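Local coordinates for hypothetical protein Atu0240 (Agrobacterium tumefaciens str. C58, PDB 2GAX) that is of unknown function but belongs to the DUF2000 family, which is related to type 2 peptidyl-tRNA hydrolases and probably shares their alpha/beta architecture, at residues Val8-Asp13 with Leu20-Phe25; Ser28-Val31 with Glu36-Gly39; Arg78-Ser83 with Arg121-Lys126; Val113-Arg118 with Asp125-Gly130. All coordinates share one frame; numbering follows the deposited sequence.

Contact 1. Residues Val8-Asp13 with Leu20-Phe25; sequences VILRDD and LNVTAF
V8 and L10 of strand 4-11 pack against V22 and T23 of helix 16-33, the first strand and helix of the alpha/beta fold. The short segments run roughly antiparallel, at 148°, with their axes 9.5 Å apart, as expected when a chain leaves a strand and doubles back as a helix over the sheet. Strand alternation sends V8 and L10 to the helix side and I9 to the other face, against helix 65-77. L10 and T23 carry the contact in almost equal parts. The CD2 methyl of L10 lies 3.7 Å from V22 CG1, the two side chains sliding past each other in opposite directions, while L10 CD1 sits 3.5 Å from T23 OG1. V8 CG1 comes to 4.1 Å from the same T23 OG1, the two side chains lying roughly perpendicular. T23 can set its hydroxyl beside these methyls because OG1, next to its own backbone N (chi1 -65°), hydrogen-bonds the K19 carbonyl one helical turn back. Beta-branched V8 suits the strand, and short V22 lets the helix come close. At the strand end R11 NE bonds D13 OD1 at 2.7 Å through the syn lone pair, a salt bridge joined by E87 at R11 NH1. The arrangement is typical of a beta-alpha unit, here opening the connection between the parallel neighbours 4-11 and 58-63.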
# COMPACT_ATOMS: atom_id res chain seq x y z
N VAL A 8 -0.95 0.64 -4.94
CA VAL A 8 -0.89 1.51 -3.78
C VAL A 8 -1.89 2.64 -4.00
O VAL A 8 -1.86 3.27 -5.04
CB VAL A 8 0.52 2.13 -3.64
CG1 VAL A 8 0.55 3.17 -2.51
CG2 VAL A 8 1.59 1.06 -3.45
N ILE A 9 -2.78 2.89 -3.03
CA ILE A 9 -3.75 3.98 -3.11
C ILE A 9 -3.59 4.96 -1.94
O ILE A 9 -3.75 4.60 -0.77
CB ILE A 9 -5.25 3.51 -3.18
CG1 ILE A 9 -5.45 2.33 -4.13
CG2 ILE A 9 -6.18 4.66 -3.59
CD1 ILE A 9 -5.41 0.95 -3.46
N LEU A 10 -3.30 6.22 -2.28
CA LEU A 10 -3.04 7.26 -1.30
C LEU A 10 -4.18 8.26 -1.23
O LEU A 10 -4.91 8.46 -2.19
CB LEU A 10 -1.74 7.99 -1.67
CG LEU A 10 -0.52 7.06 -1.76
CD1 LEU A 10 0.66 7.77 -2.40
CD2 LEU A 10 -0.15 6.46 -0.39
N ARG A 11 -4.35 8.89 -0.07
CA ARG A 11 -5.34 9.96 0.04
C ARG A 11 -4.74 11.19 -0.65
O ARG A 11 -3.62 11.58 -0.34
CB ARG A 11 -5.70 10.24 1.50
CG ARG A 11 -7.06 10.94 1.65
CD ARG A 11 -7.42 11.17 3.10
NE ARG A 11 -6.59 12.19 3.73
CZ ARG A 11 -6.52 12.38 5.05
NH1 ARG A 11 -7.23 11.62 5.87
NH2 ARG A 11 -5.74 13.33 5.55
N ASP A 12 -5.47 11.80 -1.59
CA ASP A 12 -4.84 12.78 -2.49
C ASP A 12 -4.37 14.06 -1.78
O ASP A 12 -3.45 14.72 -2.26
CB ASP A 12 -5.70 13.12 -3.71
CG ASP A 12 -4.88 13.69 -4.87
OD1 ASP A 12 -3.63 13.45 -4.95
OD2 ASP A 12 -5.48 14.40 -5.72
N ASP A 13 -4.98 14.38 -0.65
CA ASP A 13 -4.65 15.64 0.04
C ASP A 13 -3.39 15.64 0.90
O ASP A 13 -3.03 16.66 1.49
CB ASP A 13 -5.87 16.17 0.80
CG ASP A 13 -6.27 15.28 1.96
OD1 ASP A 13 -5.77 14.14 2.05
OD2 ASP A 13 -7.09 15.72 2.79
N LEU A 20 5.09 9.79 0.31
CA LEU A 20 6.32 9.00 0.20
C LEU A 20 6.51 8.13 1.45
O LEU A 20 6.73 6.92 1.33
CB LEU A 20 7.53 9.89 -0.07
CG LEU A 20 7.57 10.64 -1.42
CD1 LEU A 20 8.53 11.85 -1.41
CD2 LEU A 20 7.90 9.74 -2.58
N ASN A 21 6.39 8.75 2.64
CA ASN A 21 6.39 8.01 3.91
C ASN A 21 5.37 6.85 3.92
O ASN A 21 5.74 5.71 4.20
CB ASN A 21 6.14 8.99 5.08
CG ASN A 21 6.10 8.31 6.44
OD1 ASN A 21 5.13 7.61 6.77
ND2 ASN A 21 7.11 8.56 7.25
N VAL A 22 4.10 7.15 3.61
CA VAL A 22 3.02 6.13 3.60
C VAL A 22 3.32 5.00 2.60
O VAL A 22 3.11 3.81 2.89
CB VAL A 22 1.62 6.75 3.33
CG1 VAL A 22 0.58 5.65 3.15
CG2 VAL A 22 1.20 7.66 4.51
N THR A 23 3.83 5.37 1.42
CA THR A 23 4.13 4.40 0.35
C THR A 23 5.22 3.44 0.82
O THR A 23 5.11 2.22 0.63
CB THR A 23 4.55 5.09 -0.96
OG1 THR A 23 3.43 5.83 -1.47
CG2 THR A 23 5.02 4.06 -2.04
N ALA A 24 6.23 4.00 1.48
CA ALA A 24 7.35 3.21 1.98
C ALA A 24 6.85 2.17 2.98
O ALA A 24 7.16 0.98 2.85
CB ALA A 24 8.37 4.12 2.60
N PHE A 25 6.05 2.62 3.95
CA PHE A 25 5.50 1.70 4.95
C PHE A 25 4.55 0.67 4.37
O PHE A 25 4.66 -0.52 4.66
CB PHE A 25 4.84 2.48 6.07
CG PHE A 25 5.82 3.02 7.06
CD1 PHE A 25 6.29 2.22 8.09
CD2 PHE A 25 6.29 4.32 6.94
CE1 PHE A 25 7.22 2.72 9.01
CE2 PHE A 25 7.22 4.83 7.87
CZ PHE A 25 7.67 4.03 8.90

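Contact 2. Residues Ser28-Val31 with Glu36-Gly39; sequences SGIV and EIIG
V31, near the end of helix 16-33, and I37, in a 3-10 segment of the loop that follows, bring their backbones closest, with V31 CA 7.0 Å from I37 CA. The chain has turned after the helix, and no hydrogen bond joins the two segments; the contact is entirely aliphatic. V31 offers one methyl to each of two isoleucines. Its CG2 meets the CD1 tip of I37 at 4.0 Å, and its CG1 meets I38 CG1 at 3.9 Å, where the two side chains cross at about a right angle. I38 is folded at its second torsion (chi2 -52°), which brings CD1 round to touch the same V31 CG1 at 4.0 Å. I37 is instead extended beyond CG1, and its CD1 also reaches I30 CG2, more loosely at 4.3 Å. V31 suits its place because its fork offers a methyl to each isoleucine, whose longer arm, ending in CD1, reaches back to the helix. I37 joins I55 by backbone hydrogen bonding and rests on R118 of strand 112-120, I38 leans on P52, and I30 packs on A116. Helix 16-33, the sheet and the loop leading to strand 42-43 thus come together here.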
# COMPACT_ATOMS: atom_id res chain seq x y z
N SER A 28 6.47 -2.08 2.62
CA SER A 28 7.17 -2.98 3.55
C SER A 28 6.25 -4.14 3.94
O SER A 28 6.70 -5.30 4.07
CB SER A 28 7.71 -2.21 4.78
OG SER A 28 6.70 -1.84 5.69
N GLY A 29 4.96 -3.83 4.11
CA GLY A 29 3.93 -4.86 4.38
C GLY A 29 3.71 -5.79 3.20
O GLY A 29 3.52 -7.01 3.37
N ILE A 30 3.71 -5.23 2.00
CA ILE A 30 3.55 -6.03 0.78
C ILE A 30 4.68 -7.05 0.63
O ILE A 30 4.43 -8.22 0.33
CB ILE A 30 3.41 -5.11 -0.47
CG1 ILE A 30 2.13 -4.29 -0.35
CG2 ILE A 30 3.53 -5.89 -1.81
CD1 ILE A 30 0.82 -5.06 -0.55
N VAL A 31 5.92 -6.63 0.89
CA VAL A 31 7.06 -7.55 0.81
C VAL A 31 7.01 -8.61 1.92
O VAL A 31 7.23 -9.81 1.65
CB VAL A 31 8.40 -6.78 0.79
CG1 VAL A 31 9.56 -7.73 0.76
CG2 VAL A 31 8.44 -5.87 -0.44
N GLU A 36 8.28 -13.67 -2.14
CA GLU A 36 8.53 -14.18 -3.49
C GLU A 36 8.64 -13.10 -4.58
O GLU A 36 9.16 -13.36 -5.68
CB GLU A 36 7.44 -15.20 -3.87
CG GLU A 36 7.43 -16.47 -3.01
CD GLU A 36 6.68 -16.33 -1.67
OE1 GLU A 36 5.98 -15.31 -1.43
OE2 GLU A 36 6.79 -17.27 -0.85
N ILE A 37 8.19 -11.87 -4.30
CA ILE A 37 8.32 -10.79 -5.30
C ILE A 37 9.76 -10.26 -5.44
O ILE A 37 10.10 -9.62 -6.42
CB ILE A 37 7.29 -9.62 -5.11
CG1 ILE A 37 7.60 -8.78 -3.88
CG2 ILE A 37 5.84 -10.16 -5.07
CD1 ILE A 37 6.94 -7.39 -3.86
N ILE A 38 10.61 -10.56 -4.46
CA ILE A 38 11.97 -10.08 -4.49
C ILE A 38 12.82 -10.91 -5.47
O ILE A 38 12.85 -12.14 -5.39
CB ILE A 38 12.59 -10.07 -3.07
CG1 ILE A 38 11.81 -9.11 -2.14
CG2 ILE A 38 14.08 -9.77 -3.11
CD1 ILE A 38 11.60 -7.70 -2.65
N GLY A 39 13.50 -10.24 -6.39
CA GLY A 39 14.36 -10.95 -7.34
C GLY A 39 15.82 -11.13 -6.98
O GLY A 39 16.18 -11.23 -5.81

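Contact 3. Residues Arg78-Ser83 with Arg121-Lys126; sequences RDITTS and RKIVDK
R78 follows helix 65-77, which ends in a Schellman motif with D79 as the positive-phi residue and I80 N reaching back to S75 O; from this helix end the R78 side chain extends over K126 and I123 of helix 121-127. Its CB points toward that helix and lies 4.4 Å from I123 CG2, a loose approach. CG continues beside the backbone N, and a bend at chi2 (-89°) turns the chain so that CD passes 4.5 Å from the same methyl, I123 CG2. Beyond it the chain is extended through NE, carrying the guanidinium across the K126 side chain. There K126 CD covers one face of the flat group: R78 CZ is 3.9 Å from K126 CD, and R78 NH2 comes nearest to that carbon at 3.4 Å. The lysine CD methylene thus lies on the guanidinium face, with K126 CB nearing R78 NH2 at 4.1 Å, and arginine suits the position because its flat face accepts an aliphatic carbon while the contact stays at the surface. R78 NH2 and K126 NZ are 4.5 Å apart, so some repulsion is likely, which solvent at this surface would moderate. Nearer the sheet, I80 and I123 supply the apolar part, and I80 also touches I127 and A119. Here the I80 CD1 methyl meets I123 CG2, the methyl already beneath R78, at 4.1 Å.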
# COMPACT_ATOMS: atom_id res chain seq x y z
N ARG A 78 -13.63 -8.82 -0.30
CA ARG A 78 -12.97 -9.77 -1.20
C ARG A 78 -11.91 -10.65 -0.52
O ARG A 78 -11.09 -11.28 -1.21
CB ARG A 78 -12.30 -8.99 -2.33
CG ARG A 78 -13.26 -8.13 -3.12
CD ARG A 78 -13.84 -8.92 -4.25
NE ARG A 78 -14.73 -8.10 -5.08
CZ ARG A 78 -15.43 -8.58 -6.10
NH1 ARG A 78 -15.34 -9.86 -6.42
NH2 ARG A 78 -16.22 -7.77 -6.79
N ASP A 79 -11.92 -10.69 0.81
CA ASP A 79 -10.98 -11.53 1.58
C ASP A 79 -9.50 -11.25 1.28
O ASP A 79 -8.67 -12.17 1.34
CB ASP A 79 -11.26 -13.03 1.38
CG ASP A 79 -12.62 -13.45 1.89
OD1 ASP A 79 -13.03 -13.00 2.97
OD2 ASP A 79 -13.26 -14.28 1.21
N ILE A 80 -9.18 -9.99 1.00
CA ILE A 80 -7.80 -9.56 0.78
C ILE A 80 -7.22 -9.00 2.08
O ILE A 80 -7.88 -8.24 2.80
CB ILE A 80 -7.71 -8.49 -0.35
CG1 ILE A 80 -8.49 -8.94 -1.60
CG2 ILE A 80 -6.26 -8.08 -0.66
CD1 ILE A 80 -8.05 -10.26 -2.23
N THR A 81 -6.00 -9.43 2.38
CA THR A 81 -5.22 -8.87 3.49
C THR A 81 -4.34 -7.77 2.91
O THR A 81 -3.54 -8.01 2.01
CB THR A 81 -4.40 -9.96 4.21
OG1 THR A 81 -5.29 -10.96 4.73
CG2 THR A 81 -3.59 -9.37 5.37
N THR A 82 -4.51 -6.55 3.43
CA THR A 82 -3.88 -5.38 2.82
C THR A 82 -2.88 -4.74 3.78
O THR A 82 -2.91 -5.02 4.97
CB THR A 82 -4.93 -4.30 2.45
OG1 THR A 82 -5.70 -3.94 3.61
CG2 THR A 82 -5.86 -4.79 1.35
N SER A 83 -1.98 -3.91 3.26
CA SER A 83 -1.28 -2.94 4.12
C SER A 83 -2.17 -1.71 4.26
O SER A 83 -2.81 -1.30 3.30
CB SER A 83 0.05 -2.52 3.50
OG SER A 83 0.83 -3.66 3.20
N ARG A 121 -5.24 -10.06 -10.55
CA ARG A 121 -5.36 -8.79 -11.28
C ARG A 121 -6.78 -8.25 -11.44
O ARG A 121 -7.02 -7.06 -11.22
CB ARG A 121 -4.61 -8.86 -12.62
CG ARG A 121 -5.01 -10.01 -13.55
CD ARG A 121 -4.09 -10.08 -14.76
NE ARG A 121 -3.11 -11.15 -14.69
CZ ARG A 121 -3.01 -12.15 -15.56
NH1 ARG A 121 -3.84 -12.22 -16.60
NH2 ARG A 121 -2.08 -13.09 -15.41
N LYS A 122 -7.72 -9.13 -11.80
CA LYS A 122 -9.12 -8.71 -12.05
C LYS A 122 -9.81 -8.22 -10.76
O LYS A 122 -10.57 -7.24 -10.78
CB LYS A 122 -9.91 -9.84 -12.71
CG LYS A 122 -9.28 -10.38 -14.02
CD LYS A 122 -10.27 -11.21 -14.86
CE LYS A 122 -11.28 -10.32 -15.62
NZ LYS A 122 -10.74 -9.73 -16.89
N ILE A 123 -9.50 -8.90 -9.66
CA ILE A 123 -9.98 -8.54 -8.33
C ILE A 123 -9.48 -7.15 -7.91
O ILE A 123 -10.27 -6.33 -7.43
CB ILE A 123 -9.59 -9.64 -7.28
CG1 ILE A 123 -10.54 -10.83 -7.40
CG2 ILE A 123 -9.65 -9.09 -5.85
CD1 ILE A 123 -10.02 -12.14 -6.81
N VAL A 124 -8.18 -6.89 -8.11
CA VAL A 124 -7.59 -5.58 -7.78
C VAL A 124 -8.30 -4.42 -8.48
O VAL A 124 -8.59 -3.40 -7.85
CB VAL A 124 -6.07 -5.53 -8.08
CG1 VAL A 124 -5.51 -4.13 -7.89
CG2 VAL A 124 -5.32 -6.52 -7.19
N ASP A 125 -8.58 -4.58 -9.77
CA ASP A 125 -9.29 -3.56 -10.55
C ASP A 125 -10.71 -3.27 -10.03
O ASP A 125 -11.17 -2.12 -10.05
CB ASP A 125 -9.34 -3.97 -12.03
CG ASP A 125 -7.96 -4.03 -12.66
OD1 ASP A 125 -7.13 -3.14 -12.38
OD2 ASP A 125 -7.72 -4.97 -13.45
N LYS A 126 -11.41 -4.31 -9.58
CA LYS A 126 -12.71 -4.16 -8.91
C LYS A 126 -12.59 -3.43 -7.56
O LYS A 126 -13.42 -2.58 -7.23
CB LYS A 126 -13.37 -5.53 -8.69
CG LYS A 126 -13.88 -6.18 -9.98
CD LYS A 126 -14.51 -7.55 -9.73
CE LYS A 126 -15.36 -7.99 -10.93
NZ LYS A 126 -16.45 -7.00 -11.24

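Contact 4. Residues Val113-Arg118 with Asp125-Gly130; sequences VGMALR and DKITKG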
# COMPACT_ATOMS: atom_id res chain seq x y z
N VAL A 113 -5.27 6.93 5.13
CA VAL A 113 -4.46 7.79 4.27
C VAL A 113 -3.73 7.01 3.17
O VAL A 113 -3.24 7.58 2.21
CB VAL A 113 -3.52 8.69 5.09
CG1 VAL A 113 -4.34 9.58 6.03
CG2 VAL A 113 -2.50 7.86 5.89
N GLY A 114 -3.68 5.68 3.30
CA GLY A 114 -3.09 4.85 2.26
C GLY A 114 -3.40 3.39 2.46
O GLY A 114 -3.63 2.95 3.58
N MSE A 115 -3.42 2.66 1.36
CA MSE A 115 -3.59 1.21 1.36
C MSE A 115 -2.81 0.63 0.19
O MSE A 115 -2.69 1.27 -0.86
CB MSE A 115 -5.06 0.82 1.22
CG MSE A 115 -5.33 -0.67 1.36
SE MSE A 115 -7.25 -1.10 1.10
CE MSE A 115 -7.20 -1.70 -0.76
N ALA A 116 -2.26 -0.56 0.38
CA ALA A 116 -1.66 -1.29 -0.72
C ALA A 116 -2.16 -2.70 -0.67
O ALA A 116 -2.39 -3.24 0.41
CB ALA A 116 -0.14 -1.31 -0.64
N LEU A 117 -2.24 -3.30 -1.84
CA LEU A 117 -2.65 -4.69 -1.95
C LEU A 117 -1.94 -5.37 -3.11
O LEU A 117 -1.48 -4.70 -4.06
CB LEU A 117 -4.17 -4.78 -2.10
CG LEU A 117 -4.85 -4.39 -3.42
CD1 LEU A 117 -6.26 -5.02 -3.50
CD2 LEU A 117 -4.91 -2.87 -3.63
N ARG A 118 -1.84 -6.69 -3.01
CA ARG A 118 -1.41 -7.55 -4.10
C ARG A 118 -2.44 -8.68 -4.17
O ARG A 118 -2.60 -9.44 -3.21
CB ARG A 118 -0.03 -8.14 -3.81
CG ARG A 118 0.42 -9.19 -4.83
CD ARG A 118 1.80 -9.72 -4.48
NE ARG A 118 2.36 -10.52 -5.57
CZ ARG A 118 2.10 -11.81 -5.76
NH1 ARG A 118 1.32 -12.48 -4.91
NH2 ARG A 118 2.66 -12.45 -6.78
N ASP A 125 -8.58 -4.58 -9.77
CA ASP A 125 -9.29 -3.56 -10.55
C ASP A 125 -10.71 -3.27 -10.03
O ASP A 125 -11.17 -2.12 -10.05
CB ASP A 125 -9.34 -3.97 -12.03
CG ASP A 125 -7.96 -4.03 -12.66
OD1 ASP A 125 -7.13 -3.14 -12.38
OD2 ASP A 125 -7.72 -4.97 -13.45
N LYS A 126 -11.41 -4.31 -9.58
CA LYS A 126 -12.71 -4.16 -8.91
C LYS A 126 -12.59 -3.43 -7.56
O LYS A 126 -13.42 -2.58 -7.23
CB LYS A 126 -13.37 -5.53 -8.69
CG LYS A 126 -13.88 -6.18 -9.98
CD LYS A 126 -14.51 -7.55 -9.73
CE LYS A 126 -15.36 -7.99 -10.93
NZ LYS A 126 -16.45 -7.00 -11.24
N ILE A 127 -11.56 -3.77 -6.79
CA ILE A 127 -11.37 -3.17 -5.48
C ILE A 127 -11.08 -1.67 -5.61
O ILE A 127 -11.68 -0.86 -4.91
CB ILE A 127 -10.26 -3.91 -4.70
CG1 ILE A 127 -10.80 -5.23 -4.15
CG2 ILE A 127 -9.70 -3.04 -3.57
CD1 ILE A 127 -9.73 -6.21 -3.72
N THR A 128 -10.20 -1.33 -6.55
CA THR A 128 -9.67 0.03 -6.69
C THR A 128 -10.55 0.95 -7.55
O THR A 128 -10.18 2.09 -7.82
CB THR A 128 -8.24 0.02 -7.28
OG1 THR A 128 -8.28 -0.45 -8.64
CG2 THR A 128 -7.31 -0.88 -6.46
N LYS A 129 -11.72 0.46 -7.99
CA LYS A 129 -12.64 1.26 -8.80
C LYS A 129 -12.89 2.64 -8.19
O LYS A 129 -13.20 2.77 -7.00
CB LYS A 129 -13.97 0.53 -9.00
CG LYS A 129 -14.89 1.13 -10.05
CD LYS A 129 -16.23 0.40 -10.05
CE LYS A 129 -17.26 1.08 -10.92
NZ LYS A 129 -18.58 0.40 -10.79
N GLY A 130 -12.76 3.67 -9.02
CA GLY A 130 -12.97 5.04 -8.57
C GLY A 130 -11.68 5.82 -8.52
O GLY A 130 -11.64 6.99 -8.94
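Between M115 and L117 of strand 112-120 and I127 and T128 at the end of helix 121-127, no ring, amide or guanidinium takes part: there are no faces or edges to match, and the contact is one of methyl groups. L117 and I127 reach toward each other tip to tip, with L117 CD1 3.7 Å from I127 CD1. The leucine gets there with CG held between its backbone N and carbonyl carbon (chi1 73°), a rare choice for leucine that strands admit more readily than helices. I127 CG2 serves two partners, L117 CD1 at 4.0 Å and M115 CE, also at 4.0 Å. M115, a selenomethionine, leaves the strand extended and bends only at chi3 (99°), which brings CE to I127; the two side chains cross at about a right angle, and a long unbranched chain suits this span. The other leucine methyl, L117 CD2, rests more loosely on T128 CG2 at 4.2 Å. T128, just past the helix, can turn a methyl to the core because its hydroxyl is bonded to the V124 carbonyl. Residues 115 and 117 share one face of the sheet, while A116 meets helix 16-33 on the other. M115 and I127 both touch I71 and S75 of helix 65-77, so helices 121-127 and 65-77 lie side by side on this face of the sheet, with I127 between helix 65-77 and strand 112-120.

How the contacts relate
The four contacts are built round the central sheet. Contacts 1 and 4 lie on its opposite faces, centres about 12 Å apart, and are joined through neighbouring strands: I9 N to M115 O, 2.7 Å, is a probable hydrogen bond. Contacts 3 and 4 are closest, about 7 Å between centres, sharing D125 and K126 of helix 121-127; S83 N also probably bonds A116 O, at 3.0 Å. Contact 2 continues along helix 16-33, about 17 Å from contact 1 between centres, and meets contact 4 where I30 CD1 packs on L117 CA at 3.8 Å. No active site is established; a phosphate, probably from the crystallisation liquor, pairs with R118 NH2.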